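PDB 4AW7: beta-porphyranase A from Bacteroides plebeius, which hydrolyses the sulfated red-algal polysaccharide porphyran at its beta-D-galactose-(1->4)-alpha-L-galactose-6-sulfate linkages, releasing mostly disaccharides. Local coordinates for residues V265-I270 with N310-I315; Y394-N399 with T455-A460; T422-Y427 with Y436-V441; E480-I485 with G575-S580; I511-S516 with I569-G574. All blocks are in the same frame, centred on the assembly; numbering follows the deposited sequence. Where two conformers were deposited one is given.

Interaction 1 of 5, residues V265-I270 with N310-I315; sequences VKPLAI and NLFISI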
# COMPACT_ATOMS: atom_id res chain seq x y z
N VAL A 265 6.56 4.17 -14.60
CA VAL A 265 5.90 4.33 -13.31
C VAL A 265 6.89 4.99 -12.35
O VAL A 265 8.11 4.98 -12.60
CB VAL A 265 5.38 2.98 -12.76
CG1 VAL A 265 4.34 2.34 -13.72
CG2 VAL A 265 6.52 2.06 -12.46
N LYS A 266 6.38 5.69 -11.34
CA LYS A 266 7.18 6.07 -10.18
C LYS A 266 6.71 5.26 -8.98
O LYS A 266 5.54 4.86 -8.90
CB LYS A 266 7.06 7.56 -9.84
CG LYS A 266 7.57 8.45 -10.97
CD LYS A 266 7.78 9.90 -10.53
CE LYS A 266 8.35 10.79 -11.64
NZ LYS A 266 8.86 12.11 -11.16
N PRO A 267 7.61 5.02 -8.03
CA PRO A 267 7.22 4.20 -6.89
C PRO A 267 6.07 4.80 -6.07
O PRO A 267 5.90 6.01 -5.99
CB PRO A 267 8.50 4.09 -6.07
CG PRO A 267 9.57 4.19 -7.11
CD PRO A 267 9.04 5.28 -8.00
N LEU A 268 5.34 3.91 -5.43
CA LEU A 268 4.29 4.23 -4.50
C LEU A 268 4.77 4.19 -3.07
O LEU A 268 5.70 3.49 -2.72
CB LEU A 268 3.16 3.22 -4.67
CG LEU A 268 2.64 3.06 -6.07
CD1 LEU A 268 1.66 1.84 -6.11
CD2 LEU A 268 2.02 4.31 -6.66
N ALA A 269 4.08 4.92 -2.21
CA ALA A 269 4.28 4.82 -0.77
C ALA A 269 2.92 4.82 -0.11
O ALA A 269 2.11 5.73 -0.36
CB ALA A 269 5.14 5.97 -0.25
N ILE A 270 2.60 3.77 0.65
CA ILE A 270 1.33 3.67 1.34
C ILE A 270 1.59 4.09 2.77
O ILE A 270 1.96 3.30 3.62
CB ILE A 270 0.67 2.27 1.22
CG1 ILE A 270 0.67 1.79 -0.23
CG2 ILE A 270 -0.70 2.27 1.87
CD1 ILE A 270 -0.03 2.78 -1.23
N ASN A 310 7.69 -1.71 -7.18
CA ASN A 310 7.25 -0.32 -7.35
C ASN A 310 6.74 0.31 -6.05
O ASN A 310 5.86 1.17 -6.08
CB ASN A 310 6.20 -0.19 -8.44
CG ASN A 310 6.10 1.24 -8.96
OD1 ASN A 310 7.12 1.91 -9.14
ND2 ASN A 310 4.86 1.76 -9.13
N LEU A 311 7.31 -0.10 -4.92
CA LEU A 311 6.84 0.34 -3.60
C LEU A 311 8.04 0.79 -2.79
O LEU A 311 8.93 0.01 -2.48
CB LEU A 311 6.11 -0.79 -2.90
CG LEU A 311 5.53 -0.42 -1.51
CD1 LEU A 311 4.31 0.50 -1.60
CD2 LEU A 311 5.17 -1.71 -0.76
N PHE A 312 8.06 2.07 -2.40
CA PHE A 312 9.08 2.51 -1.48
C PHE A 312 8.94 1.93 -0.07
O PHE A 312 9.91 1.47 0.56
CB PHE A 312 9.07 4.05 -1.31
CG PHE A 312 9.70 4.85 -2.43
CD1 PHE A 312 10.86 4.49 -3.04
CD2 PHE A 312 9.14 6.06 -2.80
CE1 PHE A 312 11.45 5.29 -4.02
CE2 PHE A 312 9.72 6.86 -3.76
CZ PHE A 312 10.87 6.48 -4.36
N ILE A 313 7.72 1.99 0.44
CA ILE A 313 7.42 1.68 1.83
C ILE A 313 5.91 1.63 1.99
O ILE A 313 5.20 2.33 1.27
CB ILE A 313 8.07 2.72 2.79
CG1 ILE A 313 8.06 2.25 4.24
CG2 ILE A 313 7.45 4.10 2.62
CD1 ILE A 313 9.00 3.04 5.20
N SER A 314 5.46 0.89 2.99
CA SER A 314 4.08 0.89 3.44
C SER A 314 4.09 0.84 4.96
O SER A 314 5.02 0.27 5.56
CB SER A 314 3.24 -0.22 2.83
OG SER A 314 3.61 -1.51 3.25
N ILE A 315 3.09 1.42 5.58
CA ILE A 315 3.03 1.58 7.04
C ILE A 315 1.66 1.18 7.56
O ILE A 315 0.68 1.90 7.40
CB ILE A 315 3.27 3.05 7.46
CG1 ILE A 315 4.54 3.69 6.84
CG2 ILE A 315 3.30 3.16 9.02
CD1 ILE A 315 5.84 3.19 7.33
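F312 N donates to L268 O at 2.8 Å, and L268 N returns an almost straight bond (176°) to N310 O. Farther along, I270 N binds I313 O and I315 N binds I270 O, the latter at 2.9 Å. At the opening end the carboxamide of N310 adds a side-chain bond, ND2 reaching K266 O at 3.2 Å from well above the carbonyl plane. The CG of N310, anti to its own N (chi1 -159°), swings the amide back across segment 265-270, where OD1 comes to 3.4 Å from V265 CG2 and also lies beside the CA of P267. These bonds join two adjacent parallel strands, 268-276 and 311-316, in the curled parallel sheet of the catalytic domain, a beta/alpha barrel; the second strand turns a corner at F312. The ring of F312 presents one face to P267, whose CB stands 3.6 Å from the ring centroid, only 3° off the normal, a CH-pi contact. On the sheet face that carries L268 and I270, L311 CD1 packs 4.1 Å from I270 CG1, and helix 245-262 covers L268 and I270. A269 and I313 meet on the other face through CB and CG2. I315 touches H47, a substrate-binding residue.

Interaction 2 of 5, residues Y394-N399 with T455-A460; sequences YIALDN and TIVLVA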
# COMPACT_ATOMS: atom_id res chain seq x y z
N TYR A 394 7.99 -20.47 3.72
CA TYR A 394 6.84 -19.75 4.29
C TYR A 394 5.76 -19.68 3.24
O TYR A 394 6.04 -19.25 2.12
CB TYR A 394 7.22 -18.33 4.74
CG TYR A 394 8.39 -18.30 5.67
CD1 TYR A 394 8.19 -18.47 7.04
CD2 TYR A 394 9.68 -18.11 5.22
CE1 TYR A 394 9.24 -18.47 7.91
CE2 TYR A 394 10.77 -18.10 6.12
CZ TYR A 394 10.52 -18.32 7.46
OH TYR A 394 11.61 -18.33 8.34
N ILE A 395 4.54 -20.09 3.58
CA ILE A 395 3.39 -20.04 2.64
C ILE A 395 2.27 -19.33 3.36
O ILE A 395 1.92 -19.71 4.47
CB ILE A 395 2.92 -21.44 2.21
CG1 ILE A 395 4.04 -22.18 1.46
CG2 ILE A 395 1.67 -21.33 1.36
CD1 ILE A 395 3.77 -23.71 1.33
N ALA A 396 1.73 -18.25 2.77
CA ALA A 396 0.71 -17.44 3.40
C ALA A 396 -0.54 -17.37 2.56
O ALA A 396 -0.45 -17.28 1.34
CB ALA A 396 1.22 -16.00 3.70
N LEU A 397 -1.69 -17.39 3.24
CA LEU A 397 -3.02 -17.31 2.59
C LEU A 397 -3.89 -16.34 3.35
O LEU A 397 -3.91 -16.33 4.57
CB LEU A 397 -3.71 -18.70 2.56
CG LEU A 397 -2.92 -19.81 1.89
CD1 LEU A 397 -2.08 -20.57 2.90
CD2 LEU A 397 -3.86 -20.69 1.02
N ASP A 398 -4.69 -15.61 2.60
CA ASP A 398 -5.66 -14.65 3.16
C ASP A 398 -6.99 -14.80 2.43
O ASP A 398 -6.99 -14.96 1.22
CB ASP A 398 -5.14 -13.22 2.97
CG ASP A 398 -6.03 -12.18 3.59
OD1 ASP A 398 -6.24 -12.23 4.80
OD2 ASP A 398 -6.51 -11.30 2.83
N ASN A 399 -8.09 -14.75 3.14
CA ASN A 399 -9.42 -14.87 2.52
C ASN A 399 -10.13 -13.52 2.50
O ASN A 399 -10.55 -13.03 3.55
CB ASN A 399 -10.24 -15.93 3.27
CG ASN A 399 -11.61 -16.17 2.65
OD1 ASN A 399 -11.94 -15.59 1.63
ND2 ASN A 399 -12.38 -17.07 3.25
N THR A 455 -6.06 -15.07 8.33
CA THR A 455 -4.83 -15.20 7.57
C THR A 455 -4.00 -16.32 8.18
O THR A 455 -3.86 -16.38 9.42
CB THR A 455 -4.06 -13.88 7.56
OG1 THR A 455 -4.96 -12.83 7.17
CG2 THR A 455 -2.84 -13.91 6.69
N ILE A 456 -3.43 -17.15 7.34
CA ILE A 456 -2.65 -18.31 7.76
C ILE A 456 -1.23 -18.17 7.19
O ILE A 456 -1.04 -17.82 6.01
CB ILE A 456 -3.32 -19.65 7.24
CG1 ILE A 456 -4.68 -19.86 7.94
CG2 ILE A 456 -2.43 -20.87 7.40
CD1 ILE A 456 -5.61 -20.89 7.28
N VAL A 457 -0.24 -18.49 8.00
CA VAL A 457 1.14 -18.63 7.57
C VAL A 457 1.61 -20.01 7.99
O VAL A 457 1.61 -20.34 9.19
CB VAL A 457 2.04 -17.51 8.15
CG1 VAL A 457 3.50 -17.76 7.85
CG2 VAL A 457 1.62 -16.15 7.63
N LEU A 458 1.96 -20.81 7.00
CA LEU A 458 2.60 -22.10 7.21
C LEU A 458 4.11 -21.92 7.13
O LEU A 458 4.62 -21.26 6.22
CB LEU A 458 2.15 -23.05 6.12
CG LEU A 458 0.67 -23.42 6.10
CD1 LEU A 458 0.24 -23.97 4.76
CD2 LEU A 458 0.37 -24.44 7.17
N VAL A 459 4.82 -22.51 8.10
CA VAL A 459 6.27 -22.43 8.19
C VAL A 459 6.77 -23.86 8.17
O VAL A 459 6.25 -24.72 8.91
CB VAL A 459 6.74 -21.71 9.45
CG1 VAL A 459 8.30 -21.60 9.48
CG2 VAL A 459 6.06 -20.38 9.58
N ALA A 460 7.74 -24.15 7.32
CA ALA A 460 8.24 -25.52 7.22
C ALA A 460 9.71 -25.54 6.89
O ALA A 460 10.26 -24.54 6.41
CB ALA A 460 7.47 -26.25 6.13
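D398 and T455 make the one side-chain hydrogen bond of this strand pair: T455 OG1 donates to D398 OD1 at 2.8 Å, arriving on the anti side of the carboxylate and 23° out of its plane. D398 CG lies anti to the backbone N (chi1 -176°), which brings the carboxylate toward the threonine. The second oxygen, OD2, is held by H299 and Q383, so partners on both oxygens fix the rotation of the buried group. With an alanine here the carboxylate is gone, and T455 OG1 would probably lose its acceptor while H299 and Q383 lose theirs. Between the strands, I395 and L458 exchange two backbone bonds, L458 N to I395 O being 2.8 Å, and L397 and I456 exchange two more. They make a regular antiparallel ladder between strands 392-399 and 454-462 within the beta-sandwich domain that accompanies the catalytic barrel. Side-chain packing is closest on the face of Y394, A396 and V457. There the tyrosine ring runs alongside V459, with Y394 CE1 3.6 Å from V459 CG1, while A396 CB meets V457 CG2 at 4.0 Å. Helices 293-305 and 359-365 close over this face, F302 and W365 both touching A396. The reverse face is looser across the pair: I395 CB and L458 CB stand 4.3 Å apart, and their side chains touch W415 and M444 respectively. Every touching residue is buried, so the looser face is not a solvent face; there K423 of strand 421-429 lies against I456 and L458.

Interaction 3 of 5, residues T422-Y427 with Y436-V441; sequences TKRSLY and YTEQNV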
# COMPACT_ATOMS: atom_id res chain seq x y z
N THR A 422 4.60 -26.03 10.67
CA THR A 422 3.88 -25.31 11.72
C THR A 422 2.86 -24.37 11.06
O THR A 422 3.15 -23.70 10.06
CB THR A 422 4.83 -24.56 12.65
OG1 THR A 422 5.79 -25.48 13.22
CG2 THR A 422 4.12 -23.84 13.72
N LYS A 423 1.67 -24.34 11.59
CA LYS A 423 0.62 -23.50 11.09
C LYS A 423 0.36 -22.36 12.05
O LYS A 423 -0.01 -22.59 13.22
CB LYS A 423 -0.68 -24.29 10.89
CG LYS A 423 -1.80 -23.44 10.40
CD LYS A 423 -3.05 -24.21 10.01
CE LYS A 423 -3.64 -24.93 11.19
NZ LYS A 423 -4.34 -24.06 12.16
N ARG A 424 0.54 -21.13 11.59
CA ARG A 424 0.11 -19.94 12.32
C ARG A 424 -1.20 -19.44 11.74
O ARG A 424 -1.38 -19.37 10.54
CB ARG A 424 1.15 -18.84 12.16
CG ARG A 424 2.60 -19.23 12.50
CD ARG A 424 3.54 -18.11 12.16
NE ARG A 424 4.92 -18.45 12.43
CZ ARG A 424 5.93 -17.64 12.15
NH1 ARG A 424 5.70 -16.45 11.61
NH2 ARG A 424 7.18 -18.01 12.36
N SER A 425 -2.12 -19.06 12.61
CA SER A 425 -3.43 -18.57 12.22
C SER A 425 -3.80 -17.35 13.03
O SER A 425 -3.77 -17.40 14.24
CB SER A 425 -4.48 -19.64 12.45
OG SER A 425 -5.76 -19.13 12.24
N LEU A 426 -4.20 -16.29 12.34
CA LEU A 426 -4.70 -15.07 12.96
C LEU A 426 -6.10 -14.81 12.42
O LEU A 426 -6.29 -14.48 11.24
CB LEU A 426 -3.77 -13.89 12.69
CG LEU A 426 -4.02 -12.64 13.53
CD1 LEU A 426 -2.85 -11.68 13.33
CD2 LEU A 426 -5.37 -11.97 13.26
N TYR A 427 -7.09 -15.00 13.28
CA TYR A 427 -8.49 -14.81 12.93
C TYR A 427 -9.02 -13.61 13.70
O TYR A 427 -8.91 -13.57 14.91
CB TYR A 427 -9.32 -16.07 13.25
CG TYR A 427 -10.81 -15.85 13.11
CD1 TYR A 427 -11.34 -15.24 12.00
CD2 TYR A 427 -11.72 -16.28 14.09
CE1 TYR A 427 -12.70 -15.03 11.83
CE2 TYR A 427 -13.10 -16.07 13.91
CZ TYR A 427 -13.57 -15.42 12.80
OH TYR A 427 -14.94 -15.24 12.65
N TYR A 436 -5.32 -15.99 17.87
CA TYR A 436 -4.03 -16.34 17.28
C TYR A 436 -3.59 -17.68 17.81
O TYR A 436 -3.50 -17.87 19.03
CB TYR A 436 -2.96 -15.27 17.59
CG TYR A 436 -1.66 -15.62 16.91
CD1 TYR A 436 -1.49 -15.34 15.56
CD2 TYR A 436 -0.65 -16.28 17.57
CE1 TYR A 436 -0.35 -15.70 14.92
CE2 TYR A 436 0.52 -16.63 16.93
CZ TYR A 436 0.66 -16.34 15.59
OH TYR A 436 1.79 -16.69 14.89
N THR A 437 -3.27 -18.59 16.91
CA THR A 437 -2.77 -19.92 17.27
C THR A 437 -1.55 -20.30 16.45
O THR A 437 -1.37 -19.85 15.30
CB THR A 437 -3.87 -20.99 17.11
OG1 THR A 437 -4.26 -21.06 15.73
CG2 THR A 437 -5.11 -20.69 17.98
N GLU A 438 -0.69 -21.14 17.05
CA GLU A 438 0.44 -21.77 16.37
C GLU A 438 0.34 -23.25 16.71
O GLU A 438 0.26 -23.61 17.89
CB GLU A 438 1.75 -21.19 16.87
CG GLU A 438 3.02 -21.69 16.20
CD GLU A 438 4.25 -20.87 16.58
OE1 GLU A 438 4.17 -20.11 17.54
OE2 GLU A 438 5.29 -20.95 15.90
N GLN A 439 0.29 -24.08 15.68
CA GLN A 439 0.12 -25.54 15.81
C GLN A 439 1.11 -26.29 14.95
O GLN A 439 1.32 -25.97 13.78
CB GLN A 439 -1.29 -25.91 15.36
CG GLN A 439 -2.35 -25.24 16.23
CD GLN A 439 -3.73 -25.30 15.64
OE1 GLN A 439 -3.90 -25.74 14.51
NE2 GLN A 439 -4.74 -24.88 16.43
N ASN A 440 1.70 -27.33 15.49
CA ASN A 440 2.48 -28.23 14.67
C ASN A 440 1.52 -29.15 13.97
O ASN A 440 0.51 -29.59 14.56
CB ASN A 440 3.46 -29.04 15.53
CG ASN A 440 4.51 -28.15 16.17
OD1 ASN A 440 4.90 -27.11 15.61
ND2 ASN A 440 4.91 -28.51 17.38
N VAL A 441 1.80 -29.44 12.72
CA VAL A 441 0.98 -30.36 11.96
C VAL A 441 1.91 -31.40 11.33
O VAL A 441 3.07 -31.12 11.06
CB VAL A 441 0.09 -29.66 10.94
CG1 VAL A 441 -0.86 -28.65 11.63
CG2 VAL A 441 0.90 -29.01 9.88
O HOH W 1 -2.75 -22.58 13.89
O HOH W 2 5.92 -20.84 13.48
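K423 pairs with Q439 and S425 with T437 through four backbone hydrogen bonds, the hydrogen-bonded positions of an antiparallel hairpin; K423 N to Q439 O is almost straight at 174°. Side-chain polar bonds gather around the lysine. Its chain, bent at chi3 and chi4, curls the ammonium back over the sheet, so that K423 NZ reaches Q439 OE1 at 2.9 Å from above the carboxamide carbonyl plane. A water bridges the same corner, accepting from K423 NZ, donating to K423 O and meeting T437 OG1 at 2.8 Å.

On the face of T422, R424 and L426, charge is linked through solvent. R424 NE and E438 OE2 are 4.3 Å apart, beyond a salt bridge, and a second water, in the guanidinium plane at its edge, accepts from R424 NE at 2.8 Å and donates to the carboxylate. The arginine's NH1 is held by the carbonyls of L364 and K366.

Van der Waals contacts complete the same face. Y436 extends alongside the arginine side chain, ring and guanidinium planes 57° apart, with its OH 3.5 Å from R424 CB. L426 CB meets the Y436 ring at its edge, 3.9 Å from CD1, and T422 CG2 rests on E438 CG.

The hairpin of strands 421-429 and 433-441 lies in the beta-sandwich domain, where strand 421-429 is flanked by 454-462 on its other side. Helix 359-365 packs against L426 and Y436, with Y360 meeting the Y436 ring, their planes close to parallel.

Interaction 4 of 5, residues E480-I485 with G575-S580; sequences EYLKPI and GGHVSS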
# COMPACT_ATOMS: atom_id res chain seq x y z
N GLU A 480 -3.09 4.38 -23.47
CA GLU A 480 -4.50 4.76 -23.30
C GLU A 480 -4.97 4.47 -21.90
O GLU A 480 -4.76 3.38 -21.41
CB GLU A 480 -5.37 3.99 -24.29
CG GLU A 480 -5.10 4.31 -25.74
CD GLU A 480 -5.60 5.68 -26.08
OE1 GLU A 480 -6.80 5.94 -25.86
OE2 GLU A 480 -4.79 6.46 -26.54
N TYR A 481 -5.60 5.46 -21.26
CA TYR A 481 -6.23 5.28 -19.96
C TYR A 481 -7.48 6.14 -19.89
O TYR A 481 -7.73 6.96 -20.79
CB TYR A 481 -5.27 5.52 -18.76
CG TYR A 481 -5.34 6.91 -18.18
CD1 TYR A 481 -5.21 8.03 -18.99
CD2 TYR A 481 -5.49 7.11 -16.82
CE1 TYR A 481 -5.34 9.32 -18.45
CE2 TYR A 481 -5.61 8.38 -16.27
CZ TYR A 481 -5.55 9.50 -17.10
OH TYR A 481 -5.70 10.75 -16.53
N LEU A 482 -8.27 5.97 -18.83
CA LEU A 482 -9.43 6.83 -18.55
C LEU A 482 -10.29 7.05 -19.78
O LEU A 482 -10.44 8.18 -20.28
CB LEU A 482 -8.99 8.13 -17.87
CG LEU A 482 -10.12 9.00 -17.30
CD1 LEU A 482 -11.01 8.23 -16.34
CD2 LEU A 482 -9.50 10.19 -16.59
N LYS A 483 -10.91 5.98 -20.25
CA LYS A 483 -11.71 6.02 -21.48
C LYS A 483 -13.18 5.87 -21.15
O LYS A 483 -13.58 4.92 -20.50
CB LYS A 483 -11.28 4.89 -22.42
CG LYS A 483 -9.82 4.89 -22.84
CD LYS A 483 -9.33 6.15 -23.46
CE LYS A 483 -9.97 6.37 -24.82
NZ LYS A 483 -9.23 7.41 -25.64
N PRO A 484 -14.03 6.81 -21.60
CA PRO A 484 -15.45 6.67 -21.34
C PRO A 484 -16.05 5.54 -22.15
O PRO A 484 -15.64 5.30 -23.28
CB PRO A 484 -16.03 7.99 -21.84
CG PRO A 484 -15.08 8.51 -22.79
CD PRO A 484 -13.73 8.06 -22.32
N ILE A 485 -16.96 4.81 -21.54
CA ILE A 485 -17.58 3.64 -22.12
C ILE A 485 -18.93 3.98 -22.76
O ILE A 485 -19.80 4.54 -22.11
CB ILE A 485 -17.81 2.56 -21.07
CG1 ILE A 485 -16.46 2.14 -20.42
CG2 ILE A 485 -18.56 1.33 -21.65
CD1 ILE A 485 -16.62 1.36 -19.11
N GLY A 575 -21.80 4.18 -20.10
CA GLY A 575 -21.56 4.89 -18.84
C GLY A 575 -20.34 4.37 -18.13
O GLY A 575 -19.92 3.23 -18.30
N GLY A 576 -19.78 5.25 -17.33
CA GLY A 576 -18.56 4.92 -16.60
C GLY A 576 -17.34 4.98 -17.49
O GLY A 576 -17.37 5.46 -18.63
N HIS A 577 -16.21 4.54 -16.93
CA HIS A 577 -14.93 4.60 -17.60
C HIS A 577 -14.14 3.34 -17.36
O HIS A 577 -14.25 2.71 -16.30
CB HIS A 577 -14.07 5.75 -17.08
CG HIS A 577 -14.55 7.11 -17.47
ND1 HIS A 577 -15.59 7.75 -16.84
CD2 HIS A 577 -14.03 8.00 -18.36
CE1 HIS A 577 -15.76 8.94 -17.40
NE2 HIS A 577 -14.81 9.13 -18.31
N VAL A 578 -13.31 3.04 -18.34
CA VAL A 578 -12.18 2.12 -18.10
C VAL A 578 -11.05 3.03 -17.60
O VAL A 578 -10.54 3.87 -18.32
CB VAL A 578 -11.75 1.39 -19.37
CG1 VAL A 578 -10.56 0.48 -19.05
CG2 VAL A 578 -12.90 0.58 -19.95
N SER A 579 -10.66 2.88 -16.33
CA SER A 579 -9.64 3.76 -15.74
C SER A 579 -8.22 3.38 -16.15
O SER A 579 -7.43 4.23 -16.50
CB SER A 579 -9.81 3.82 -14.23
OG SER A 579 -9.76 2.51 -13.68
N SER A 580 -7.94 2.07 -16.13
CA SER A 580 -6.60 1.60 -16.53
C SER A 580 -6.70 0.18 -17.04
O SER A 580 -7.56 -0.61 -16.64
CB SER A 580 -5.59 1.70 -15.37
OG SER A 580 -5.95 0.93 -14.24
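H577 holds its imidazole against L482 and P484, meeting both obliquely: CD2 lies 3.6 Å from L482 CD1 and 3.5 Å from P484 N, while NE2 comes near P484 CB. Its CG, anti to the carbonyl carbon (chi1 -71°), brings the ring alongside segment 480-485, and F205 approaches it with planes about 65° apart. Replacing this imidazole by the methyl of an alanine would probably open a gap beside L482 and P484 and leave F205 without its ring partner. The other flat group, the Y481 ring, has L482 CB over the centre of one face; Y481 CB touches S579 O at 3.4 Å, and the tyrosine hydroxyl binds W208.

The backbones pair antiparallel. K483 and V578 exchange two bonds, and L482 N also reaches S579 O, from above the carbonyl plane, at 3.0 Å. L482 and K483 together face V578, a G1 bulge. Beyond it I485 N binds G576 O and G575 N binds I485 O at 2.9 Å. I485 packs into this end, CD1 resting 3.9 Å from V578 CG2. At the start of segment 480-485, K483 NZ folds back to a salt bridge with E480 OE1.

The pair joins strands 469-484 and 577-589 in a mixed sheet, with strand 503-514 on the far side of 577-589. Helix 245-262 packs against Y481 and S580, and F493 of strand 491-498 touches K483 and V578, on the face these two share.

Interaction 5 of 5, residues I511-S516 with I569-G574; sequences IGRPVS and ITFSDG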
# COMPACT_ATOMS: atom_id res chain seq x y z
N ILE A 511 -12.21 -0.54 -13.81
CA ILE A 511 -13.40 0.17 -14.27
C ILE A 511 -14.04 0.91 -13.11
O ILE A 511 -14.03 0.46 -11.97
CB ILE A 511 -14.43 -0.76 -14.96
CG1 ILE A 511 -14.90 -1.85 -14.02
CG2 ILE A 511 -13.83 -1.35 -16.25
CD1 ILE A 511 -16.05 -2.75 -14.60
N GLY A 512 -14.60 2.08 -13.44
CA GLY A 512 -15.49 2.83 -12.54
C GLY A 512 -16.81 2.98 -13.27
O GLY A 512 -16.88 3.64 -14.31
N ARG A 513 -17.85 2.36 -12.72
CA ARG A 513 -19.17 2.40 -13.38
C ARG A 513 -20.23 2.35 -12.29
O ARG A 513 -20.01 1.84 -11.20
CB ARG A 513 -19.39 1.17 -14.30
CG ARG A 513 -18.27 0.84 -15.27
CD ARG A 513 -18.71 -0.13 -16.30
NE ARG A 513 -19.53 0.55 -17.31
CZ ARG A 513 -20.32 -0.04 -18.21
NH1 ARG A 513 -20.53 -1.34 -18.17
NH2 ARG A 513 -20.98 0.70 -19.09
N PRO A 514 -21.44 2.86 -12.60
CA PRO A 514 -22.56 2.58 -11.69
C PRO A 514 -22.62 1.11 -11.30
O PRO A 514 -22.34 0.26 -12.16
CB PRO A 514 -23.79 2.97 -12.53
CG PRO A 514 -23.26 4.06 -13.41
CD PRO A 514 -21.87 3.53 -13.83
N VAL A 515 -23.00 0.77 -10.06
CA VAL A 515 -22.97 -0.62 -9.62
C VAL A 515 -23.81 -1.55 -10.51
O VAL A 515 -23.47 -2.72 -10.65
CB VAL A 515 -23.32 -0.82 -8.13
CG1 VAL A 515 -22.27 -0.21 -7.27
CG2 VAL A 515 -24.72 -0.26 -7.77
N SER A 516 -24.85 -1.03 -11.18
CA SER A 516 -25.70 -1.87 -12.04
C SER A 516 -25.15 -2.08 -13.45
O SER A 516 -25.68 -2.93 -14.19
CB SER A 516 -27.12 -1.28 -12.15
OG SER A 516 -27.09 -0.02 -12.79
N ILE A 569 -11.88 -4.18 -25.82
CA ILE A 569 -12.97 -4.59 -24.93
C ILE A 569 -14.26 -3.85 -25.32
O ILE A 569 -14.21 -2.69 -25.72
CB ILE A 569 -12.63 -4.46 -23.42
CG1 ILE A 569 -12.54 -3.01 -23.00
CG2 ILE A 569 -11.33 -5.17 -23.09
CD1 ILE A 569 -12.33 -2.88 -21.47
N THR A 570 -15.38 -4.55 -25.18
CA THR A 570 -16.67 -3.96 -25.54
C THR A 570 -17.69 -4.29 -24.46
O THR A 570 -17.93 -5.44 -24.14
CB THR A 570 -17.16 -4.42 -26.95
OG1 THR A 570 -16.11 -4.22 -27.90
CG2 THR A 570 -18.39 -3.58 -27.35
N PHE A 571 -18.31 -3.24 -23.91
CA PHE A 571 -19.41 -3.37 -22.98
C PHE A 571 -20.72 -3.22 -23.75
O PHE A 571 -20.79 -2.41 -24.68
CB PHE A 571 -19.33 -2.28 -21.89
CG PHE A 571 -18.09 -2.35 -21.03
CD1 PHE A 571 -16.89 -1.83 -21.48
CD2 PHE A 571 -18.14 -2.99 -19.82
CE1 PHE A 571 -15.73 -1.91 -20.70
CE2 PHE A 571 -16.95 -3.07 -19.00
CZ PHE A 571 -15.80 -2.54 -19.47
N SER A 572 -21.72 -3.91 -23.28
CA SER A 572 -23.04 -3.87 -23.94
C SER A 572 -23.86 -2.63 -23.56
O SER A 572 -24.87 -2.31 -24.23
CB SER A 572 -23.79 -5.13 -23.58
OG SER A 572 -24.03 -5.25 -22.21
N ASP A 573 -23.43 -1.95 -22.50
CA ASP A 573 -24.12 -0.77 -21.97
C ASP A 573 -23.19 0.42 -21.88
O ASP A 573 -21.96 0.28 -21.93
CB ASP A 573 -24.79 -1.12 -20.64
CG ASP A 573 -23.83 -1.67 -19.58
OD1 ASP A 573 -22.66 -1.91 -19.89
OD2 ASP A 573 -24.28 -1.93 -18.43
N GLY A 574 -23.76 1.60 -21.72
CA GLY A 574 -23.03 2.84 -21.66
C GLY A 574 -22.84 3.35 -20.24
O GLY A 574 -23.60 3.00 -19.34
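R513 and D573 form a salt bridge that ties strand 503-514 to the loop after strand 563-570. R513 NH1 donates to D573 OD1 at 2.8 Å with the oxygen in the guanidinium plane, although the carboxylate is met from above its own plane, guanidinium and carboxylate planes being 84° apart. R513 NH2 donates to D573 O at 3.0 Å, likewise from above the carbonyl plane, and adds a weak bond to OD1. The arginine thus grips the aspartate end-on, on a backbone and a side-chain oxygen. A bend at chi3 (77°) turns the guanidinium to face the loop. NH1 also donates to S518 O and NH2 to G575 O. D573 OD2 accepts from S518 N, so both partners of the ion pair are further held, and the positive charge would probably be well balanced here.

The two strands belong to different sheets of the C-terminal all-beta part of the protein, 503-514 in the mixed five-stranded one and 563-570 in the four-stranded antiparallel one, and R513 spans between them with no backbone pairing.

The ring of F571 supplies the remaining contacts. It is tilted against the guanidinium, planes 57° apart; F571 CD2 comes 3.3 Å from R513 NH1, and CG sits over one face of the guanidinium. At the far end of the ring, F571 CZ touches I511 CG2 at 4.0 Å. I485 and V578 pack on the same phenylalanine, and P521 also touches it.

In the fold
Interaction 2 is the fully buried contact, dominated by backbone ladder and apolar faces, with one buried polar pair. Interaction 3 shares its sheet: strand 421-429 lies beside 454-462, bonding R424 N to V457 O, yet as a partly exposed hairpin it relies on waters and charged side chains. Interactions 4 and 5 touch likewise, through strands 577-589 and 503-514, where H577 N bonds to G512 O; the first is a bulged strand pair, the second an ion pair whose arginine is buried, linking strand 503-514 to the loop after 563-570. Interaction 1 stands apart in the catalytic barrel, its centre about 24 Å from those of interactions 2 and 4, and alone pairs parallel strands near the substrate.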